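Hydrogenase 3 maturation protease (Escherichia coli, PDB 2E85) cleaves a 32-residue peptide from the C-terminus of the precursor of HycE, the large subunit of hydrogenase 3, cutting after an arginine. Local coordinates at residues G22-E27 with D133-V138; P58-I63 with E143-N148; M69-N72 with I76-I79. The protein carries 1 engineered substitution. All blocks are in the same frame, centred on the assembly; numbering follows the deposited sequence.

Overall arrangement
All three contacts belong to one alpha/beta fold built on a mixed sheet with strands in the order 38-43, 6-11, 60-66, 111-116 and 76-78, the last antiparallel. Interaction 1 packs helix 21-31 against helix 129-141 on one face of the sheet; interaction 2 lays the loop after helix 129-141 against central strand 60-66; interaction 3 folds the loop after that strand back on edge strand 76-78. Their centres lie about 15 Å (1 and 2, 1 and 3) and 19 Å (2 and 3) apart. Interactions 1 and 2 interleave along the chain, and interaction 3 is nested inside both. I76 touches A134, T137 and V138, and N148 meets I78, so edge strand 76-78 is tied to helix 129-141 and the loop after it.

Interaction 1 (G22-E27 with D133-V138); sequences GPLLAE and DAVETV
D133 O is gripped by T137 N and T137 OG1, which reach it from opposite faces of its carbonyl plane, within helix 129-141, whose V135 and V138 meet L24 and L25 of helix 21-31. This is helix-on-helix packing in an alpha/beta fold: both helices lie over the same face of the central sheet, crossing at -48° with their segment axes 9.7 Å apart. T137 OG1 stands 2.9 Å from D133 O, on the side turned from the contact. The side chains that meet, L24, L25, V135 and V138, are apolar and branched, and E136 pairs with K28 beside them. V135 is the central short side chain: its CG1, anti to the backbone N (chi1 171°), comes within 3.7 Å of L25 N and also lies against L25 CB. L24 approaches the same methyl from another side, its CD2 being 3.8 Å from V135 CG1. Beneath them L25 also reaches L8 and C10 of strand 6-11, while V135 and V138 reach I116 and L114 of strand 111-116; leucine is long enough to serve both neighbours. One turn on from V135, V138 CG1 meets L25 CD2 at 4.0 Å, the valine and leucine side chains crossing at about a right angle.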
# COMPACT_ATOMS: atom_id res chain seq x y z
N GLY B 22 -12.99 -14.22 5.69
CA GLY B 22 -11.56 -14.55 5.56
C GLY B 22 -11.02 -15.24 6.82
O GLY B 22 -10.47 -16.32 6.75
N PRO B 23 -11.14 -14.60 8.00
CA PRO B 23 -10.78 -15.27 9.26
C PRO B 23 -11.44 -16.64 9.46
O PRO B 23 -10.78 -17.56 9.93
CB PRO B 23 -11.23 -14.27 10.33
CG PRO B 23 -11.13 -12.93 9.62
CD PRO B 23 -11.44 -13.16 8.19
N LEU B 24 -12.68 -16.80 9.02
CA LEU B 24 -13.33 -18.12 9.12
C LEU B 24 -12.59 -19.17 8.27
O LEU B 24 -12.34 -20.29 8.73
CB LEU B 24 -14.84 -18.08 8.77
CG LEU B 24 -15.51 -19.44 8.89
CD1 LEU B 24 -15.49 -19.97 10.35
CD2 LEU B 24 -16.94 -19.42 8.34
N LEU B 25 -12.25 -18.81 7.04
CA LEU B 25 -11.46 -19.71 6.21
C LEU B 25 -10.14 -20.12 6.86
O LEU B 25 -9.76 -21.31 6.82
CB LEU B 25 -11.19 -19.10 4.82
CG LEU B 25 -10.51 -20.05 3.83
CD1 LEU B 25 -11.33 -21.36 3.72
CD2 LEU B 25 -10.33 -19.42 2.47
N ALA B 26 -9.45 -19.14 7.43
CA ALA B 26 -8.19 -19.38 8.14
C ALA B 26 -8.42 -20.34 9.32
O ALA B 26 -7.63 -21.24 9.54
CB ALA B 26 -7.59 -18.06 8.60
N GLU B 27 -9.52 -20.17 10.04
CA GLU B 27 -9.86 -21.09 11.13
C GLU B 27 -10.06 -22.54 10.66
O GLU B 27 -9.57 -23.49 11.30
CB GLU B 27 -11.10 -20.61 11.87
CG GLU B 27 -11.44 -21.54 13.02
CD GLU B 27 -12.30 -20.92 14.08
OE1 GLU B 27 -12.80 -21.70 14.94
OE2 GLU B 27 -12.48 -19.69 14.07
N ASP B 133 -21.65 -20.92 4.17
CA ASP B 133 -21.66 -21.85 3.02
C ASP B 133 -20.59 -21.52 1.96
O ASP B 133 -19.93 -22.42 1.42
CB ASP B 133 -23.05 -21.86 2.35
CG ASP B 133 -24.15 -22.43 3.23
OD1 ASP B 133 -23.87 -23.09 4.26
OD2 ASP B 133 -25.33 -22.22 2.88
N ALA B 134 -20.41 -20.22 1.65
CA ALA B 134 -19.43 -19.80 0.64
C ALA B 134 -18.05 -20.14 1.15
O ALA B 134 -17.18 -20.57 0.39
CB ALA B 134 -19.55 -18.26 0.37
N VAL B 135 -17.82 -19.91 2.45
CA VAL B 135 -16.50 -20.19 3.04
C VAL B 135 -16.18 -21.68 2.98
O VAL B 135 -15.10 -22.08 2.56
CB VAL B 135 -16.36 -19.60 4.49
CG1 VAL B 135 -15.07 -20.12 5.10
CG2 VAL B 135 -16.35 -18.05 4.40
N GLU B 136 -17.17 -22.50 3.30
CA GLU B 136 -17.05 -23.95 3.06
C GLU B 136 -16.76 -24.32 1.60
O GLU B 136 -15.93 -25.19 1.32
CB GLU B 136 -18.30 -24.66 3.59
CG GLU B 136 -18.23 -26.18 3.60
CD GLU B 136 -17.16 -26.79 4.53
OE1 GLU B 136 -16.66 -26.15 5.49
OE2 GLU B 136 -16.83 -27.97 4.30
N THR B 137 -17.45 -23.66 0.66
CA THR B 137 -17.25 -23.94 -0.75
C THR B 137 -15.79 -23.69 -1.17
O THR B 137 -15.17 -24.52 -1.82
CB THR B 137 -18.25 -23.15 -1.65
OG1 THR B 137 -19.58 -23.52 -1.29
CG2 THR B 137 -18.03 -23.47 -3.12
N VAL B 138 -15.25 -22.56 -0.76
CA VAL B 138 -13.89 -22.18 -1.11
C VAL B 138 -12.92 -23.17 -0.44
O VAL B 138 -11.98 -23.65 -1.05
CB VAL B 138 -13.60 -20.70 -0.74
CG1 VAL B 138 -12.15 -20.37 -0.99
CG2 VAL B 138 -14.47 -19.74 -1.58

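Interaction 2 (P58-I63 with E143-N148); sequences PTRLLI and EGWEGN. With CA (calcium ion), chain H.
With CG anti to the backbone N in both R60 (chi1 168°) and W145, the guanidinium and the indole come together, and a bend at chi3 of R60 (67°) turns the guanidinium onto the backbone of W145. There R60 NH1 donates to W145 O at 3.1 Å, approaching from above the carbonyl plane. A water takes a hydrogen bond from R60 NH2 at 3.1 Å; its approach to W145 O is too short to trust. The guanidinium stands nearly upright to the indole, their planes 85° apart, with R60 NH1 at the ring edge, 3.6 Å from W145 CD1. A long salt bridge runs from R60 NH1 to E146 OE1 at 3.9 Å, but the charge of R60 is also paired, through NE, with D6. L62 works from one face of the indole: its CD2 makes a CH-pi contact 3.9 Å from the centroid of the six-membered ring. W145 NE1 donates to G147 O at 3.0 Å, which helps fix the ring's rotation. Away from this contact, E143 binds a calcium ion through both carboxylate oxygens, together with five waters. A broad aromatic suits this place, where the loop after helix 129-141 packs its tryptophan on central strand 60-66 of the mixed sheet, in an alpha/beta fold.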
# COMPACT_ATOMS: atom_id res chain seq x y z
N PRO B 58 6.42 -17.43 -2.65
CA PRO B 58 5.46 -18.34 -3.25
C PRO B 58 5.51 -18.31 -4.76
O PRO B 58 6.00 -17.34 -5.37
CB PRO B 58 4.11 -17.81 -2.78
CG PRO B 58 4.35 -16.40 -2.42
CD PRO B 58 5.76 -16.25 -2.05
N THR B 59 5.00 -19.38 -5.34
CA THR B 59 4.77 -19.50 -6.78
C THR B 59 3.33 -19.09 -7.12
O THR B 59 3.02 -18.71 -8.25
CB THR B 59 5.02 -20.96 -7.26
OG1 THR B 59 4.29 -21.87 -6.42
CG2 THR B 59 6.50 -21.29 -7.15
N ARG B 60 2.44 -19.19 -6.13
CA ARG B 60 1.04 -18.87 -6.34
C ARG B 60 0.47 -18.29 -5.06
O ARG B 60 0.72 -18.80 -3.98
CB ARG B 60 0.25 -20.12 -6.74
CG ARG B 60 -1.27 -19.98 -6.71
CD ARG B 60 -1.92 -21.13 -7.44
NE ARG B 60 -1.72 -22.42 -6.77
CZ ARG B 60 -2.22 -23.57 -7.20
NH1 ARG B 60 -2.96 -23.61 -8.31
NH2 ARG B 60 -2.00 -24.68 -6.52
N LEU B 61 -0.26 -17.18 -5.20
CA LEU B 61 -0.88 -16.51 -4.07
C LEU B 61 -2.40 -16.38 -4.33
O LEU B 61 -2.81 -15.81 -5.35
CB LEU B 61 -0.30 -15.13 -3.90
CG LEU B 61 -1.00 -14.26 -2.84
CD1 LEU B 61 -0.79 -14.77 -1.44
CD2 LEU B 61 -0.55 -12.82 -2.97
N LEU B 62 -3.20 -16.88 -3.39
CA LEU B 62 -4.66 -16.74 -3.40
C LEU B 62 -5.04 -15.79 -2.27
O LEU B 62 -4.63 -16.01 -1.13
CB LEU B 62 -5.34 -18.10 -3.16
CG LEU B 62 -6.86 -18.14 -3.06
CD1 LEU B 62 -7.62 -17.50 -4.25
CD2 LEU B 62 -7.35 -19.55 -2.84
N ILE B 63 -5.86 -14.80 -2.58
CA ILE B 63 -6.34 -13.86 -1.57
C ILE B 63 -7.83 -14.02 -1.50
O ILE B 63 -8.50 -13.99 -2.54
CB ILE B 63 -6.01 -12.41 -1.99
CG1 ILE B 63 -4.50 -12.25 -2.16
CG2 ILE B 63 -6.55 -11.40 -0.97
CD1 ILE B 63 -4.07 -11.00 -2.93
N GLU B 143 -7.91 -28.03 -1.88
CA GLU B 143 -7.12 -29.19 -2.21
C GLU B 143 -7.17 -29.43 -3.71
O GLU B 143 -8.24 -29.51 -4.30
CB GLU B 143 -7.64 -30.40 -1.46
CG GLU B 143 -7.01 -31.69 -1.95
CD GLU B 143 -7.52 -32.86 -1.19
OE1 GLU B 143 -7.54 -32.79 0.06
OE2 GLU B 143 -7.90 -33.87 -1.84
N GLY B 144 -6.01 -29.49 -4.35
CA GLY B 144 -5.99 -29.69 -5.79
C GLY B 144 -6.44 -28.50 -6.63
O GLY B 144 -6.68 -28.65 -7.84
N TRP B 145 -6.58 -27.33 -6.01
CA TRP B 145 -6.87 -26.07 -6.72
C TRP B 145 -6.06 -25.91 -8.00
O TRP B 145 -4.85 -26.02 -7.99
CB TRP B 145 -6.55 -24.89 -5.82
CG TRP B 145 -6.94 -23.57 -6.37
CD1 TRP B 145 -6.34 -22.88 -7.41
CD2 TRP B 145 -8.01 -22.75 -5.91
NE1 TRP B 145 -6.99 -21.70 -7.62
CE2 TRP B 145 -8.01 -21.58 -6.71
CE3 TRP B 145 -8.96 -22.88 -4.90
CZ2 TRP B 145 -8.95 -20.57 -6.53
CZ3 TRP B 145 -9.87 -21.87 -4.71
CH2 TRP B 145 -9.85 -20.72 -5.52
N GLU B 146 -6.74 -25.62 -9.10
CA GLU B 146 -6.08 -25.37 -10.37
C GLU B 146 -6.78 -24.20 -11.01
O GLU B 146 -8.00 -24.07 -10.88
CB GLU B 146 -6.16 -26.59 -11.30
CG GLU B 146 -5.53 -27.89 -10.74
CD GLU B 146 -4.00 -27.88 -10.66
OE1 GLU B 146 -3.38 -26.80 -10.48
OE2 GLU B 146 -3.40 -28.98 -10.77
N GLY B 147 -6.00 -23.35 -11.67
CA GLY B 147 -6.54 -22.16 -12.32
C GLY B 147 -7.22 -21.21 -11.35
O GLY B 147 -6.59 -20.75 -10.39
N ASN B 148 -8.50 -20.93 -11.61
CA ASN B 148 -9.33 -20.12 -10.73
C ASN B 148 -10.25 -20.93 -9.83
O ASN B 148 -11.28 -20.43 -9.36
CB ASN B 148 -10.12 -19.11 -11.54
CG ASN B 148 -9.29 -17.91 -11.89
OD1 ASN B 148 -8.18 -17.74 -11.39
ND2 ASN B 148 -9.82 -17.06 -12.77
CA CA H . -8.25 -35.03 0.53
O HOH W 1 -3.24 -27.53 -6.76
O HOH W 2 -6.78 -36.02 1.45
O HOH W 3 -10.33 -34.00 0.24
O HOH W 4 -9.83 -36.33 1.74
O HOH W 5 -8.75 -36.83 -1.02
O HOH W 6 -8.49 -33.81 2.95

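Interaction 3 (M69-N72 with I76-I79); sequences MGLN and IRII
L71 CD1 sits over the centre of one face of the R77 guanidinium, 3.6 Å from R77 CZ, while the same methyl rests 3.5 Å from R77 CG. The leucine delivers it with CG anti to the carbonyl carbon (chi1 -64°) and CD1 extended beyond, reaching over the flat group. In the arginine, the bend at chi2 turns the chain back toward I76, and the twist at chi4 (-80°) sets the guanidinium so that one methyl meets both CG and the flat face. The bend also brings R77 NH1 to the carbonyl of the residue before it, a bond of 3.0 Å to I76 O that is nearly straight at 166°. I76 O lies in the guanidinium plane, and E75 pairs with R77 NH1 in a salt bridge, so the flat group is fixed in its rotation and presents a face to the leucine. M69, the second partner, is extended as far as SD and then bends at chi3, and the flexible thioether lies along the strand, with SD 3.6 Å from I79 CD1 and 4.0 Å from R77 CB. Q117 accepts from both M69 N and L71 N, holding the loop that carries these two side chains, while G70 between them takes a positive phi, which glycine adopts easily. With R77 replaced by an alanine, L71 CD1 is likely to lose the surface it covers and E75 its charged mate. The chemistry is thus divided: the arginine spends its edge on polar partners and offers its less polar face and aliphatic stem to the leucine and methionine, so a charged residue can line an otherwise apolar contact.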
# COMPACT_ATOMS: atom_id res chain seq x y z
N MET B 69 -19.75 -6.71 -4.12
CA MET B 69 -19.64 -6.81 -5.57
C MET B 69 -20.99 -6.57 -6.22
O MET B 69 -21.14 -6.70 -7.45
CB MET B 69 -19.09 -8.20 -5.99
CG MET B 69 -17.62 -8.54 -5.52
SD MET B 69 -17.10 -10.27 -5.79
CE MET B 69 -18.18 -11.12 -4.58
N GLY B 70 -21.98 -6.25 -5.39
CA GLY B 70 -23.36 -6.02 -5.84
C GLY B 70 -24.13 -7.27 -6.20
O GLY B 70 -25.12 -7.21 -6.94
N LEU B 71 -23.71 -8.41 -5.67
CA LEU B 71 -24.30 -9.73 -5.94
C LEU B 71 -25.19 -10.23 -4.80
O LEU B 71 -25.29 -9.57 -3.76
CB LEU B 71 -23.18 -10.75 -6.24
CG LEU B 71 -22.33 -10.51 -7.50
CD1 LEU B 71 -21.28 -11.60 -7.74
CD2 LEU B 71 -23.22 -10.37 -8.69
N ASN B 72 -25.84 -11.39 -4.98
CA ASN B 72 -26.51 -12.00 -3.82
C ASN B 72 -25.52 -12.43 -2.76
O ASN B 72 -24.42 -12.83 -3.10
CB ASN B 72 -27.34 -13.20 -4.23
CG ASN B 72 -28.48 -12.81 -5.14
OD1 ASN B 72 -28.80 -11.61 -5.28
ND2 ASN B 72 -29.10 -13.79 -5.76
N ILE B 76 -19.55 -16.07 -4.95
CA ILE B 76 -18.09 -16.11 -4.95
C ILE B 76 -17.64 -15.75 -6.36
O ILE B 76 -18.14 -16.36 -7.32
CB ILE B 76 -17.58 -17.56 -4.68
CG1 ILE B 76 -17.94 -17.98 -3.26
CG2 ILE B 76 -16.05 -17.67 -4.78
CD1 ILE B 76 -17.95 -19.49 -3.01
N ARG B 77 -16.69 -14.81 -6.51
CA ARG B 77 -16.15 -14.49 -7.84
C ARG B 77 -14.68 -14.20 -7.76
O ARG B 77 -14.19 -13.73 -6.74
CB ARG B 77 -16.81 -13.27 -8.48
CG ARG B 77 -18.33 -13.33 -8.66
CD ARG B 77 -18.72 -14.20 -9.85
NE ARG B 77 -20.15 -14.11 -10.12
CZ ARG B 77 -21.11 -14.77 -9.46
NH1 ARG B 77 -20.84 -15.58 -8.44
NH2 ARG B 77 -22.38 -14.61 -9.83
N ILE B 78 -13.96 -14.49 -8.85
CA ILE B 78 -12.61 -14.02 -9.01
C ILE B 78 -12.66 -12.65 -9.66
O ILE B 78 -13.34 -12.46 -10.68
CB ILE B 78 -11.81 -14.92 -9.96
CG1 ILE B 78 -11.87 -16.41 -9.52
CG2 ILE B 78 -10.40 -14.34 -10.17
CD1 ILE B 78 -13.04 -17.08 -10.09
N ILE B 79 -11.94 -11.70 -9.06
CA ILE B 79 -11.90 -10.34 -9.59
C ILE B 79 -10.59 -10.08 -10.32
O ILE B 79 -9.49 -10.19 -9.75
CB ILE B 79 -12.09 -9.26 -8.53
CG1 ILE B 79 -13.25 -9.60 -7.61
CG2 ILE B 79 -12.26 -7.89 -9.23
CD1 ILE B 79 -14.47 -10.28 -8.18